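Local atomic coordinates of aminopentol aminotransferase (Sphingopyxis macrogoltabida, PDB entry 6HBS), a protein that catalyses the pyridoxal-phosphate-dependent deamination of aminopentol (hydrolysed fumonisin B1) to its 2-keto product, with pyruvate as the preferred amino acceptor. Residues V238-S243 with T308-T313; G263-A268 with A292-A297. All coordinates share one frame; numbering follows the deposited sequence.

Interaction 1. Residues V238-S243 with T308-T313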
ATOM      1  N   VAL A 238      11.938 -16.610  11.544  1.00 20.12           N
ATOM      2  CA  VAL A 238      11.831 -17.420  12.765  1.00 20.52           C
ATOM      3  C   VAL A 238      11.546 -18.880  12.379  1.00 20.77           C
ATOM      4  O   VAL A 238      12.115 -19.799  12.945  1.00 22.50           O
ATOM      5  CB  VAL A 238      10.776 -16.846  13.736  1.00 20.73           C
ATOM      6  CG1 VAL A 238      10.511 -17.785  14.908  1.00 22.14           C
ATOM      7  CG2 VAL A 238      11.176 -15.474  14.234  1.00 19.88           C
ATOM      8  N   ALA A 239      10.661 -19.091  11.410  1.00 20.54           N
ATOM      9  CA  ALA A 239      10.214 -20.397  11.016  1.00 21.66           C
ATOM     10  C   ALA A 239       9.627 -20.319   9.600  1.00 22.30           C
ATOM     11  O   ALA A 239       9.501 -19.204   9.066  1.00 19.82           O
ATOM     12  CB  ALA A 239       9.181 -20.889  12.015  1.00 22.89           C
ATOM     13  N   ARG A 240       9.254 -21.487   9.040  1.00 21.45           N
ATOM     14  CA  ARG A 240       8.609 -21.601   7.710  1.00 24.01           C
ATOM     15  C   ARG A 240       7.075 -21.519   7.861  1.00 24.08           C
ATOM     16  O   ARG A 240       6.294 -21.756   6.925  1.00 26.83           O
ATOM     17  CB  ARG A 240       9.063 -22.894   7.018  1.00 24.42           C
ATOM     18  CG  ARG A 240      10.523 -22.871   6.578  1.00 23.98           C
ATOM     19  CD  ARG A 240      11.013 -24.189   5.999  1.00 23.19           C
ATOM     20  NE  ARG A 240      12.338 -24.082   5.383  1.00 22.37           N
ATOM     21  CZ  ARG A 240      13.497 -24.171   6.046  1.00 22.25           C
ATOM     22  NH1 ARG A 240      13.480 -24.396   7.349  1.00 20.48           N
ATOM     23  NH2 ARG A 240      14.646 -23.957   5.427  1.00 19.58           N
ATOM     24  N   ASP A 241       6.642 -21.130   9.055  1.00 23.82           N
ATOM     25  CA  ASP A 241       5.267 -20.961   9.449  1.00 23.73           C
ATOM     26  C   ASP A 241       5.244 -19.750  10.399  1.00 20.41           C
ATOM     27  O   ASP A 241       6.268 -19.071  10.585  1.00 19.95           O
ATOM     28  CB  ASP A 241       4.758 -22.301  10.005  1.00 25.58           C
ATOM     29  CG  ASP A 241       3.252 -22.472  10.127  1.00 25.90           C
ATOM     30  OD1 ASP A 241       2.511 -21.472  10.146  1.00 24.96           O
ATOM     31  OD2 ASP A 241       2.817 -23.620  10.180  1.00 27.43           O
ATOM     32  N   CYS A 242       4.072 -19.453  10.953  1.00 21.70           N
ATOM     33  CA  CYS A 242       3.904 -18.399  11.906  1.00 21.87           C
ATOM     34  C   CYS A 242       4.999 -18.543  12.974  1.00 21.21           C
ATOM     35  O   CYS A 242       5.305 -19.659  13.394  1.00 21.21           O
ATOM     36  CB  CYS A 242       2.525 -18.480  12.534  1.00 23.34           C
ATOM     37  SG  CYS A 242       2.192 -17.189  13.767  1.00 25.14           S
ATOM     38  N   SER A 243       5.570 -17.415  13.394  1.00 19.26           N
ATOM     39  CA  SER A 243       6.715 -17.396  14.267  1.00 21.10           C
ATOM     40  C   SER A 243       6.397 -17.954  15.668  1.00 23.78           C
ATOM     41  O   SER A 243       7.326 -18.105  16.428  1.00 26.96           O
ATOM     42  CB  SER A 243       7.245 -16.006  14.374  1.00 21.52           C
ATOM     43  OG  SER A 243       7.646 -15.507  13.100  1.00 18.75           O
ATOM     44  N   THR A 308      14.366 -25.048   0.264  1.00 22.75           N
ATOM     45  CA  THR A 308      15.784 -24.786   0.398  1.00 23.35           C
ATOM     46  C   THR A 308      16.107 -24.528   1.868  1.00 23.18           C
ATOM     47  O   THR A 308      15.202 -24.203   2.652  1.00 24.29           O
ATOM     48  CB  THR A 308      16.246 -23.590  -0.448  1.00 24.69           C
ATOM     49  OG1 THR A 308      15.735 -22.401   0.168  1.00 25.67           O
ATOM     50  CG2 THR A 308      15.824 -23.661  -1.903  1.00 24.25           C
ATOM     51  N   PRO A 309      17.380 -24.714   2.285  1.00 24.39           N
ATOM     52  CA  PRO A 309      17.821 -24.397   3.645  1.00 23.24           C
ATOM     53  C   PRO A 309      18.152 -22.905   3.848  1.00 23.05           C
ATOM     54  O   PRO A 309      19.155 -22.525   4.514  1.00 24.32           O
ATOM     55  CB  PRO A 309      19.067 -25.301   3.773  1.00 23.76           C
ATOM     56  CG  PRO A 309      19.655 -25.316   2.409  1.00 26.06           C
ATOM     57  CD  PRO A 309      18.453 -25.345   1.488  1.00 26.17           C
ATOM     58  N   TYR A 310      17.295 -22.025   3.316  1.00 21.23           N
ATOM     59  CA  TYR A 310      17.560 -20.594   3.383  1.00 20.33           C
ATOM     60  C   TYR A 310      17.628 -20.174   4.869  1.00 20.17           C
ATOM     61  O   TYR A 310      18.438 -19.316   5.252  1.00 19.34           O
ATOM     62  CB  TYR A 310      16.496 -19.794   2.618  1.00 18.10           C
ATOM     63  CG  TYR A 310      15.257 -19.579   3.440  1.00 18.36           C
ATOM     64  CD1 TYR A 310      14.312 -20.575   3.556  1.00 18.79           C
ATOM     65  CD2 TYR A 310      15.115 -18.455   4.226  1.00 18.97           C
ATOM     66  CE1 TYR A 310      13.229 -20.442   4.393  1.00 18.61           C
ATOM     67  CE2 TYR A 310      14.024 -18.289   5.059  1.00 19.48           C
ATOM     68  CZ  TYR A 310      13.097 -19.301   5.157  1.00 18.40           C
ATOM     69  OH  TYR A 310      12.034 -19.179   5.969  1.00 18.19           O
ATOM     70  N   LEU A 311      16.740 -20.747   5.682  1.00 20.85           N
ATOM     71  CA  LEU A 311      16.539 -20.290   7.078  1.00 23.36           C
ATOM     72  C   LEU A 311      17.772 -20.678   7.907  1.00 22.57           C
ATOM     73  O   LEU A 311      18.324 -19.856   8.628  1.00 22.68           O
ATOM     74  CB  LEU A 311      15.257 -20.917   7.639  1.00 22.55           C
ATOM     75  CG  LEU A 311      14.913 -20.561   9.088  1.00 23.90           C
ATOM     76  CD1 LEU A 311      14.787 -19.053   9.289  1.00 25.41           C
ATOM     77  CD2 LEU A 311      13.638 -21.258   9.520  1.00 26.46           C
ATOM     78  N   GLU A 312      18.213 -21.932   7.743  1.00 24.24           N
ATOM     79  CA  GLU A 312      19.378 -22.455   8.475  1.00 25.16           C
ATOM     80  C   GLU A 312      20.615 -21.656   8.067  1.00 24.31           C
ATOM     81  O   GLU A 312      21.415 -21.247   8.927  1.00 23.84           O
ATOM     82  CB  GLU A 312      19.518 -23.949   8.205  1.00 26.46           C
ATOM     83  CG  GLU A 312      18.358 -24.749   8.741  1.00 26.70           C
ATOM     84  CD  GLU A 312      17.089 -24.691   7.906  1.00 27.27           C
ATOM     85  OE1 GLU A 312      17.138 -24.315   6.731  1.00 25.35           O
ATOM     86  OE2 GLU A 312      16.057 -24.965   8.470  1.00 27.59           O
ATOM     87  N   THR A 313      20.706 -21.320   6.769  1.00 21.81           N
ATOM     88  CA  THR A 313      21.825 -20.537   6.280  1.00 21.00           C
ATOM     89  C   THR A 313      21.879 -19.171   6.988  1.00 21.14           C
ATOM     90  O   THR A 313      22.941 -18.742   7.503  1.00 20.61           O
ATOM     91  CB  THR A 313      21.763 -20.408   4.753  1.00 22.54           C
ATOM     92  OG1 THR A 313      21.804 -21.737   4.229  1.00 22.13           O
ATOM     93  CG2 THR A 313      22.878 -19.576   4.180  1.00 23.96           C
TER
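Ala239 and Leu311 mark the closest approach of the two backbones, their CA atoms 7.5 Å apart; 238-243 is an irregular loop, whereas 308-313 leads through Pro309 at the N-cap into helix 310-332. A gap of this width is bridged by long side chains, chiefly Arg240. Its chain runs extended from CG to NE and carries the guanidinium to the start of the helix. In an end-on salt bridge Arg240 NH1 donates to Glu312 OE2 at 2.9 Å and Arg240 NH2 to Glu312 OE1 at 2.8 Å, each acid oxygen using its syn lone pair. The guanidinium and carboxylate are nearly coplanar, 7° apart, and both bonds are close to straight. NH2 of Arg240 also donates to Thr308 O at 2.8 Å, on a lone pair in the carbonyl plane.

In this class-III aminotransferase the contact fastens the loop between strands 226-230 and 253-256 to the junction of helices 292-307 and 310-332. NE of Arg240 binds Ile305 O, so the guanidinium, which donates at all three nitrogens, links both helices.

Leu311 suits the less polar side: CB lies over one guanidinium face, 3.8 Å from Arg240 NH2, while CD2 packs against Ala239 CA. Tyr310 brings CE1 within 3.9 Å of Arg240 NE, ring and guanidinium planes standing 72° apart, and its OH is hydrogen-bonded to Phe236 O.

Interaction 2. Residues G263-A268 with A292-A297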
ATOM      1  N   GLY A 263      11.108  -8.502  -1.672  1.00 17.19           N
ATOM      2  CA  GLY A 263      11.274  -7.087  -2.037  1.00 16.25           C
ATOM      3  C   GLY A 263      10.127  -6.565  -2.897  1.00 16.69           C
ATOM      4  O   GLY A 263       9.918  -5.379  -2.942  1.00 16.91           O
ATOM      5  N   TYR A 264       9.429  -7.446  -3.616  1.00 16.47           N
ATOM      6  CA  TYR A 264       8.199  -7.041  -4.347  1.00 17.57           C
ATOM      7  C   TYR A 264       7.108  -6.650  -3.336  1.00 18.05           C
ATOM      8  O   TYR A 264       7.017  -7.219  -2.254  1.00 16.07           O
ATOM      9  CB  TYR A 264       7.784  -8.151  -5.309  1.00 19.04           C
ATOM     10  CG  TYR A 264       8.647  -8.209  -6.548  1.00 19.36           C
ATOM     11  CD1 TYR A 264       9.850  -8.887  -6.552  1.00 21.13           C
ATOM     12  CD2 TYR A 264       8.291  -7.528  -7.704  1.00 21.83           C
ATOM     13  CE1 TYR A 264      10.674  -8.913  -7.666  1.00 21.17           C
ATOM     14  CE2 TYR A 264       9.083  -7.570  -8.841  1.00 22.75           C
ATOM     15  CZ  TYR A 264      10.282  -8.266  -8.818  1.00 25.07           C
ATOM     16  OH  TYR A 264      11.087  -8.280  -9.925  1.00 26.48           O
ATOM     17  N   PRO A 265       6.272  -5.625  -3.640  1.00 17.15           N
ATOM     18  CA  PRO A 265       5.335  -5.069  -2.660  1.00 15.69           C
ATOM     19  C   PRO A 265       4.054  -5.889  -2.609  1.00 17.44           C
ATOM     20  O   PRO A 265       3.193  -5.805  -3.523  1.00 18.48           O
ATOM     21  CB  PRO A 265       5.104  -3.655  -3.191  1.00 16.54           C
ATOM     22  CG  PRO A 265       5.192  -3.824  -4.703  1.00 16.68           C
ATOM     23  CD  PRO A 265       6.235  -4.907  -4.924  1.00 16.93           C
ATOM     24  N   ILE A 266       3.921  -6.648  -1.518  1.00 15.75           N
ATOM     25  CA  ILE A 266       2.760  -7.441  -1.259  1.00 16.83           C
ATOM     26  C   ILE A 266       2.780  -7.815   0.239  1.00 16.27           C
ATOM     27  O   ILE A 266       3.841  -8.087   0.819  1.00 15.15           O
ATOM     28  CB  ILE A 266       2.664  -8.679  -2.166  1.00 16.99           C
ATOM     29  CG1 ILE A 266       1.394  -9.483  -1.889  1.00 16.49           C
ATOM     30  CG2 ILE A 266       3.916  -9.556  -2.080  1.00 18.21           C
ATOM     31  CD1 ILE A 266       1.044 -10.473  -2.967  1.00 17.76           C
ATOM     32  N   SER A 267       1.589  -7.805   0.828  1.00 16.48           N
ATOM     33  CA  SER A 267       1.345  -8.141   2.264  1.00 16.45           C
ATOM     34  C   SER A 267       0.112  -9.027   2.308  1.00 16.97           C
ATOM     35  O   SER A 267      -0.592  -9.180   1.293  1.00 16.07           O
ATOM     36  CB  SER A 267       1.203  -6.884   3.123  1.00 17.29           C
ATOM     37  OG  SER A 267       2.391  -6.088   3.075  1.00 15.73           O
ATOM     38  N   ALA A 268      -0.132  -9.678   3.447  1.00 15.70           N
ATOM     39  CA  ALA A 268      -1.178 -10.666   3.527  1.00 16.27           C
ATOM     40  C   ALA A 268      -1.772 -10.718   4.926  1.00 15.94           C
ATOM     41  O   ALA A 268      -1.049 -10.565   5.920  1.00 14.98           O
ATOM     42  CB  ALA A 268      -0.664 -12.039   3.180  1.00 16.44           C
ATOM     43  N   ALA A 292      -0.527  -8.973 -10.357  1.00 16.02           N
ATOM     44  CA  ALA A 292      -0.009 -10.309 -10.524  1.00 16.63           C
ATOM     45  C   ALA A 292       1.512 -10.404 -10.331  1.00 16.25           C
ATOM     46  O   ALA A 292       1.972 -11.435  -9.861  1.00 17.45           O
ATOM     47  CB  ALA A 292      -0.383 -10.824 -11.897  1.00 17.51           C
ATOM     48  N   VAL A 293       2.303  -9.408 -10.727  1.00 16.60           N
ATOM     49  CA  VAL A 293       3.767  -9.582 -10.715  1.00 17.16           C
ATOM     50  C   VAL A 293       4.258  -9.805  -9.273  1.00 17.99           C
ATOM     51  O   VAL A 293       5.041 -10.714  -9.020  1.00 16.41           O
ATOM     52  CB  VAL A 293       4.509  -8.458 -11.454  1.00 16.58           C
ATOM     53  CG1 VAL A 293       6.034  -8.483 -11.234  1.00 16.66           C
ATOM     54  CG2 VAL A 293       4.225  -8.534 -12.962  1.00 17.54           C
ATOM     55  N   PRO A 294       3.836  -9.011  -8.272  1.00 17.01           N
ATOM     56  CA  PRO A 294       4.224  -9.279  -6.886  1.00 16.14           C
ATOM     57  C   PRO A 294       3.747 -10.658  -6.426  1.00 15.13           C
ATOM     58  O   PRO A 294       4.438 -11.292  -5.651  1.00 15.96           O
ATOM     59  CB  PRO A 294       3.611  -8.116  -6.100  1.00 15.26           C
ATOM     60  CG  PRO A 294       3.521  -7.019  -7.134  1.00 16.17           C
ATOM     61  CD  PRO A 294       3.118  -7.737  -8.407  1.00 16.89           C
ATOM     62  N   MET A 295       2.602 -11.136  -6.945  1.00 15.77           N
ATOM     63  CA  MET A 295       2.114 -12.431  -6.589  1.00 15.82           C
ATOM     64  C   MET A 295       3.003 -13.545  -7.170  1.00 15.80           C
ATOM     65  O   MET A 295       3.225 -14.592  -6.498  1.00 16.59           O
ATOM     66  CB  MET A 295       0.668 -12.620  -7.032  1.00 17.14           C
ATOM     67  CG  MET A 295      -0.290 -11.722  -6.265  1.00 17.01           C
ATOM     68  SD  MET A 295      -1.972 -12.149  -6.665  1.00 17.91           S
ATOM     69  CE  MET A 295      -2.782 -10.723  -5.956  1.00 18.21           C
ATOM     70  N   ALA A 296       3.488 -13.355  -8.396  1.00 17.68           N
ATOM     71  CA  ALA A 296       4.405 -14.315  -9.031  1.00 17.68           C
ATOM     72  C   ALA A 296       5.720 -14.396  -8.242  1.00 17.19           C
ATOM     73  O   ALA A 296       6.280 -15.502  -8.006  1.00 16.98           O
ATOM     74  CB  ALA A 296       4.639 -13.923 -10.486  1.00 19.14           C
ATOM     75  N   ALA A 297       6.244 -13.232  -7.861  1.00 17.56           N
ATOM     76  CA  ALA A 297       7.432 -13.195  -6.994  1.00 17.77           C
ATOM     77  C   ALA A 297       7.185 -13.921  -5.658  1.00 18.29           C
ATOM     78  O   ALA A 297       8.065 -14.638  -5.163  1.00 17.48           O
ATOM     79  CB  ALA A 297       7.865 -11.784  -6.777  1.00 17.44           C
TER
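This is a buried contact made mainly by apolar side chains, between the turn leading into strand 267-271 and the first turns of helix 292-307, close to the cofactor: the Pro265 side chain is about 8 Å from a bound pyridoxal phosphate. Pro294 has the largest share of the contact. Compact and without an amide hydrogen, proline fits the first turn of a helix, and its ring lies against the incoming loop, CB 3.5 Å from Pro265 O and 4.1 Å from Ile266 CB.

Tyr264 bridges Val293 and Ala297, one turn apart. With CG beside the backbone N (chi1 -76°), its ring lies across the helix, CD1 3.5 Å from Ala297 CB and CE2 4.0 Å from Val293 CG1; the small alanine lets the ring come this close, while the phenol OH is hydrogen-bonded to Glu75. On the strand side, Ile266 swings CG1 opposite its backbone N (chi1 -178°), and CD1 meets Met295 CG at 3.8 Å, the two chains crossing at about a right angle.

Helix 72-82 touches Tyr264, helix 94-105 packs on Ile266 and Met295, and strand 111-115 flanks Ser267 and Ala268 in the central sheet, while Phe288 of the second subunit packs on Pro265.

How the interactions relate
The two contacts engage successive helices: interaction 2 uses the beginning of 292-307, and interaction 1 uses the turn after that helix and the start of 310-332. Their centres are 19 Å apart and they do not touch. Interaction 2 is fully buried at the subunit interface, and its chemistry is accordingly hydrophobic, with prolines, alanine, methionine and branched or aromatic side chains fitted closely. Interaction 1 is only partly buried and is touched by no other chain; there a charged pair carries the contact, backed by leucine and tyrosine. Interaction 1 fastens a loop between two strands of the seven-stranded sheet to a helix; interaction 2, nearer the cofactor, the entry into one of its strands.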